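Local coordinates for protein secreted effector CSEP0064 (Blumeria graminis f. sp. hordei, PDB 6FMB) that binds host RNA without cleaving it and inhibits the ribosomal RNA degradation induced by plant ribosome-inactivating proteins, which prevents host cell death and raises susceptibility to infection, at residues S31-Y35 and W63-V68; L23-Y27 and E50-F54. All coordinates share one frame; numbering follows the deposited sequence.

Interaction 1: S31-Y35 and W63-V68; sequences SFHGY and WQGGAV
The Trp-63 indole brings the outer corner of its six-membered ring against a tight turn, touching the Tyr-35 ring obliquely and the carbonyl of His-33 at the indole edge. Tyr-35 CD1 lies 3.5 Å from Trp-63 CH2, and the two ring planes stand at 82°. His-33 O meets the indole near its plane, 3.3 Å from Trp-63 CH2. The turn is a type I' beta turn from Phe-32 to Tyr-35. The indole reaches it because Trp-63 CG lies anti to the backbone N (chi1 -176°). Its own loop holds the indole too, through a nearly straight 3.0 Å bond from Trp-63 NE1 to Ala-67 O.

On one flank, the His-33 imidazole lays a face over Gln-64 O, which sits 3.4 Å above the ring centre. Phe-32 CZ touches Gln-64 CB at 3.7 Å, and the Phe-32 ring edge faces Trp-63 O. At the far end, Val-68 CG2 comes 3.5 Å from Tyr-35 OH. No hydrogen bond links the two segments.

This is a surface contact between two loops. One leads from helix 14-24 to strand 37-39, and the other joins strands 51-56 and 70-75. Trp-63 and Val-68 also rest on Pro-55 of strand 51-56.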
loop_
_atom_site.group_PDB
_atom_site.type_symbol
_atom_site.label_atom_id
_atom_site.label_comp_id
_atom_site.label_asym_id
_atom_site.label_seq_id
_atom_site.Cartn_x
_atom_site.Cartn_y
_atom_site.Cartn_z
ATOM N N SER A 31 12.498 2.544 7.874
ATOM C CA SER A 31 13.864 1.977 7.855
ATOM C C SER A 31 14.213 1.237 6.560
ATOM O O SER A 31 15.384 0.891 6.365
ATOM C CB SER A 31 14.047 1.051 9.044
ATOM O OG SER A 31 13.325 -0.157 8.872
ATOM N N PHE A 32 13.227 0.969 5.700
ATOM C CA PHE A 32 13.474 0.260 4.433
ATOM C C PHE A 32 13.295 1.263 3.302
ATOM O O PHE A 32 12.183 1.499 2.823
ATOM C CB PHE A 32 12.539 -0.956 4.289
ATOM C CG PHE A 32 12.845 -1.826 3.096
ATOM C CD1 PHE A 32 13.923 -2.715 3.107
ATOM C CD2 PHE A 32 12.052 -1.763 1.954
ATOM C CE1 PHE A 32 14.202 -3.503 2.004
ATOM C CE2 PHE A 32 12.328 -2.563 0.853
ATOM C CZ PHE A 32 13.387 -3.449 0.888
ATOM N N HIS A 33 14.401 1.910 2.934
ATOM C CA HIS A 33 14.414 2.943 1.901
ATOM C C HIS A 33 13.361 4.034 2.190
ATOM O O HIS A 33 12.737 4.549 1.282
ATOM C CB HIS A 33 14.222 2.290 0.514
ATOM C CG HIS A 33 15.208 1.198 0.235
ATOM N ND1 HIS A 33 16.426 1.439 -0.354
ATOM C CD2 HIS A 33 15.173 -0.137 0.482
ATOM C CE1 HIS A 33 17.095 0.308 -0.465
ATOM N NE2 HIS A 33 16.361 -0.665 0.037
ATOM N N GLY A 34 13.218 4.380 3.469
ATOM C CA GLY A 34 12.314 5.447 3.885
ATOM C C GLY A 34 10.913 5.029 4.314
ATOM O O GLY A 34 10.134 5.885 4.753
ATOM N N TYR A 35 10.605 3.730 4.213
ATOM C CA TYR A 35 9.261 3.202 4.475
ATOM C C TYR A 35 9.342 2.040 5.464
ATOM O O TYR A 35 10.417 1.442 5.618
ATOM C CB TYR A 35 8.615 2.785 3.125
ATOM C CG TYR A 35 8.330 4.020 2.297
ATOM C CD1 TYR A 35 9.308 4.590 1.499
ATOM C CD2 TYR A 35 7.106 4.687 2.399
ATOM C CE1 TYR A 35 9.085 5.778 0.808
ATOM C CE2 TYR A 35 6.861 5.858 1.693
ATOM C CZ TYR A 35 7.852 6.402 0.912
ATOM O OH TYR A 35 7.631 7.570 0.231
ATOM N N TRP A 63 8.871 -3.212 -4.288
ATOM C CA TRP A 63 9.526 -1.902 -4.233
ATOM C C TRP A 63 10.700 -1.897 -3.244
ATOM O O TRP A 63 10.598 -2.465 -2.152
ATOM C CB TRP A 63 8.496 -0.826 -3.871
ATOM C CG TRP A 63 9.026 0.596 -3.872
ATOM C CD1 TRP A 63 8.926 1.506 -4.885
ATOM C CD2 TRP A 63 9.682 1.275 -2.795
ATOM N NE1 TRP A 63 9.486 2.691 -4.510
ATOM C CE2 TRP A 63 9.976 2.582 -3.241
ATOM C CE3 TRP A 63 10.058 0.907 -1.501
ATOM C CZ2 TRP A 63 10.628 3.508 -2.435
ATOM C CZ3 TRP A 63 10.694 1.818 -0.699
ATOM C CH2 TRP A 63 10.977 3.116 -1.174
ATOM N N GLN A 64 11.783 -1.216 -3.611
ATOM C CA GLN A 64 12.960 -1.108 -2.728
ATOM C C GLN A 64 13.852 0.072 -3.109
ATOM O O GLN A 64 15.072 -0.058 -3.266
ATOM C CB GLN A 64 13.739 -2.426 -2.648
ATOM C CG GLN A 64 13.968 -3.123 -3.967
ATOM C CD GLN A 64 14.362 -4.591 -3.818
ATOM O OE1 GLN A 64 15.076 -5.142 -4.666
ATOM N NE2 GLN A 64 13.849 -5.239 -2.810
ATOM N N GLY A 65 13.211 1.230 -3.188
ATOM C CA GLY A 65 13.875 2.526 -3.280
ATOM C C GLY A 65 13.429 3.324 -4.469
ATOM O O GLY A 65 12.855 2.807 -5.413
ATOM N N GLY A 66 13.723 4.617 -4.409
ATOM C CA GLY A 66 13.430 5.537 -5.501
ATOM C C GLY A 66 12.038 6.142 -5.423
ATOM O O GLY A 66 11.420 6.210 -4.362
ATOM N N ALA A 67 11.562 6.616 -6.571
ATOM C CA ALA A 67 10.248 7.231 -6.712
ATOM C C ALA A 67 9.131 6.315 -6.193
ATOM O O ALA A 67 9.200 5.091 -6.368
ATOM C CB ALA A 67 9.999 7.528 -8.177
ATOM N N VAL A 68 8.127 6.897 -5.533
ATOM C CA VAL A 68 6.894 6.190 -5.155
ATOM C C VAL A 68 5.769 6.702 -6.063
ATOM O O VAL A 68 5.481 7.886 -6.083
ATOM C CB VAL A 68 6.565 6.411 -3.660
ATOM C CG1 VAL A 68 5.189 5.879 -3.282
ATOM C CG2 VAL A 68 7.640 5.781 -2.794
#

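Interaction 2: L23-Y27 and E50-F54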
loop_
_atom_site.group_PDB
_atom_site.type_symbol
_atom_site.label_atom_id
_atom_site.label_comp_id
_atom_site.label_asym_id
_atom_site.label_seq_id
_atom_site.Cartn_x
_atom_site.Cartn_y
_atom_site.Cartn_z
ATOM N N LEU A 23 5.174 -7.099 3.737
ATOM C CA LEU A 23 6.408 -6.310 3.841
ATOM C C LEU A 23 6.213 -5.092 4.750
ATOM O O LEU A 23 7.095 -4.761 5.526
ATOM C CB LEU A 23 6.927 -5.897 2.473
ATOM C CG LEU A 23 7.453 -7.054 1.604
ATOM C CD1 LEU A 23 7.826 -6.524 0.219
ATOM C CD2 LEU A 23 8.631 -7.782 2.243
ATOM N N ALA A 24 5.053 -4.446 4.697
ATOM C CA ALA A 24 4.808 -3.225 5.494
ATOM C C ALA A 24 5.062 -3.468 6.971
ATOM O O ALA A 24 5.604 -2.608 7.654
ATOM C CB ALA A 24 3.380 -2.724 5.288
ATOM N N PHE A 25 4.616 -4.623 7.461
ATOM C CA PHE A 25 4.754 -4.984 8.890
ATOM C C PHE A 25 6.041 -5.743 9.234
ATOM O O PHE A 25 6.235 -6.141 10.373
ATOM C CB PHE A 25 3.462 -5.659 9.421
ATOM C CG PHE A 25 2.371 -4.654 9.713
ATOM C CD1 PHE A 25 1.521 -4.185 8.710
ATOM C CD2 PHE A 25 2.236 -4.121 10.975
ATOM C CE1 PHE A 25 0.583 -3.191 8.962
ATOM C CE2 PHE A 25 1.270 -3.152 11.239
ATOM C CZ PHE A 25 0.454 -2.680 10.229
ATOM N N ASN A 26 6.951 -5.859 8.264
ATOM C CA ASN A 26 8.233 -6.547 8.478
ATOM C C ASN A 26 9.338 -5.634 8.979
ATOM O O ASN A 26 10.314 -6.132 9.521
ATOM C CB ASN A 26 8.688 -7.195 7.152
ATOM C CG ASN A 26 9.898 -8.086 7.313
ATOM O OD1 ASN A 26 11.014 -7.783 6.826
ATOM N ND2 ASN A 26 9.710 -9.171 7.983
ATOM N N TYR A 27 9.231 -4.324 8.745
ATOM C CA TYR A 27 10.355 -3.390 8.951
ATOM C C TYR A 27 10.013 -2.349 10.016
ATOM O O TYR A 27 8.868 -1.941 10.146
ATOM C CB TYR A 27 10.679 -2.637 7.653
ATOM C CG TYR A 27 11.048 -3.552 6.504
ATOM C CD1 TYR A 27 12.285 -4.214 6.470
ATOM C CD2 TYR A 27 10.174 -3.756 5.434
ATOM C CE1 TYR A 27 12.620 -5.051 5.422
ATOM C CE2 TYR A 27 10.507 -4.610 4.378
ATOM C CZ TYR A 27 11.724 -5.259 4.387
ATOM O OH TYR A 27 12.045 -6.081 3.332
ATOM N N GLU A 50 -3.134 -0.027 14.272
ATOM C CA GLU A 50 -1.995 0.587 13.589
ATOM C C GLU A 50 -2.112 0.391 12.080
ATOM O O GLU A 50 -2.375 -0.719 11.615
ATOM C CB GLU A 50 -0.661 0.009 14.086
ATOM C CG GLU A 50 0.564 0.614 13.409
ATOM C CD GLU A 50 1.907 0.126 13.974
ATOM O OE1 GLU A 50 2.107 0.157 15.155
ATOM O OE2 GLU A 50 2.756 -0.270 13.176
ATOM N N VAL A 51 -1.918 1.476 11.333
ATOM C CA VAL A 51 -1.912 1.443 9.868
ATOM C C VAL A 51 -0.507 1.817 9.380
ATOM O O VAL A 51 0.181 2.651 9.994
ATOM C CB VAL A 51 -3.002 2.385 9.296
ATOM C CG1 VAL A 51 -2.819 2.642 7.805
ATOM C CG2 VAL A 51 -4.374 1.788 9.542
ATOM N N ARG A 52 -0.094 1.186 8.287
ATOM C CA ARG A 52 1.188 1.448 7.663
ATOM C C ARG A 52 1.019 1.718 6.170
ATOM O O ARG A 52 0.137 1.158 5.497
ATOM C CB ARG A 52 2.158 0.287 7.899
ATOM C CG ARG A 52 2.599 0.188 9.348
ATOM C CD ARG A 52 3.595 -0.924 9.580
ATOM N NE ARG A 52 4.148 -0.821 10.922
ATOM C CZ ARG A 52 5.363 -1.211 11.289
ATOM N NH1 ARG A 52 6.154 -1.842 10.446
ATOM N NH2 ARG A 52 5.755 -0.999 12.537
ATOM N N GLN A 53 1.897 2.595 5.671
ATOM C CA GLN A 53 1.999 2.945 4.257
ATOM C C GLN A 53 3.251 2.290 3.674
ATOM O O GLN A 53 4.337 2.464 4.232
ATOM C CB GLN A 53 2.076 4.456 4.065
ATOM C CG GLN A 53 2.070 4.905 2.598
ATOM C CD GLN A 53 3.015 6.032 2.256
ATOM O OE1 GLN A 53 3.812 6.446 3.073
ATOM N NE2 GLN A 53 2.951 6.500 1.014
ATOM N N PHE A 54 3.100 1.543 2.563
ATOM C CA PHE A 54 4.265 0.903 1.945
ATOM C C PHE A 54 4.084 0.959 0.438
ATOM O O PHE A 54 2.978 0.716 -0.069
ATOM C CB PHE A 54 4.440 -0.543 2.443
ATOM C CG PHE A 54 5.802 -1.122 2.139
ATOM C CD1 PHE A 54 6.884 -0.900 2.992
ATOM C CD2 PHE A 54 6.023 -1.895 0.999
ATOM C CE1 PHE A 54 8.144 -1.389 2.696
ATOM C CE2 PHE A 54 7.288 -2.402 0.714
ATOM C CZ PHE A 54 8.349 -2.148 1.572
#
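Arg-52 reaches from strand 51-56 to Ala-24 at the C-terminal end of helix 14-24 and to Tyr-27 in the turn after it, joining helix to antiparallel sheet in this RNase-like fold. The tightly packed part lies around Ala-24 and Phe-54, both buried. Ala-24 CB sits 3.7 Å from Phe-54 CB. Leu-23 CB lies over a face of the Phe-54 ring, and Tyr-27 CD2 approaches Phe-54 CE1 more loosely, at 4.1 Å.

Toward Glu-50 the contact is more open, and its residues there are partly exposed. The Phe-25 ring lies against the aliphatic part of Arg-52. Arg-52 CD stands over the centre of the Phe-25 ring in a CH-pi contact, 3.5 Å from the centroid. The guanidinium is tilted only 20° from the ring plane. Glu-50 OE2 takes a 2.7 Å salt bridge from Arg-52 NE within the same segment, which helps fix the turn of the guanidinium.

The Arg-52 chain is extended from CG to NE and carries NH1 to two backbone carbonyl oxygens, which would probably suit the positive charge. Arg-52 NH1 binds Ala-24 O at 2.9 Å, on a lone pair in the carbonyl plane, and Tyr-27 O at 2.7 Å, tilted 22° from the guanidinium plane.

Overall arrangement
Interaction 2 lies closer to the centre of the chain and ties helix 14-24 to strand 51-56. Interaction 1 is at the surface and joins two loops. Their chemistry follows their place. Interaction 2 pairs an apolar patch with a charged arginine bonded to backbone carbonyls. Interaction 1 relies on aromatic and van der Waals contact across the segments. The two meet directly, with centres about 12 Å apart. The Phe-32 ring stacks on Tyr-27 and also packs on Phe-54, while Tyr-35 touches Gln-53. The segments alternate along the chain, so the loops of interaction 1 follow the helix and strand of interaction 2.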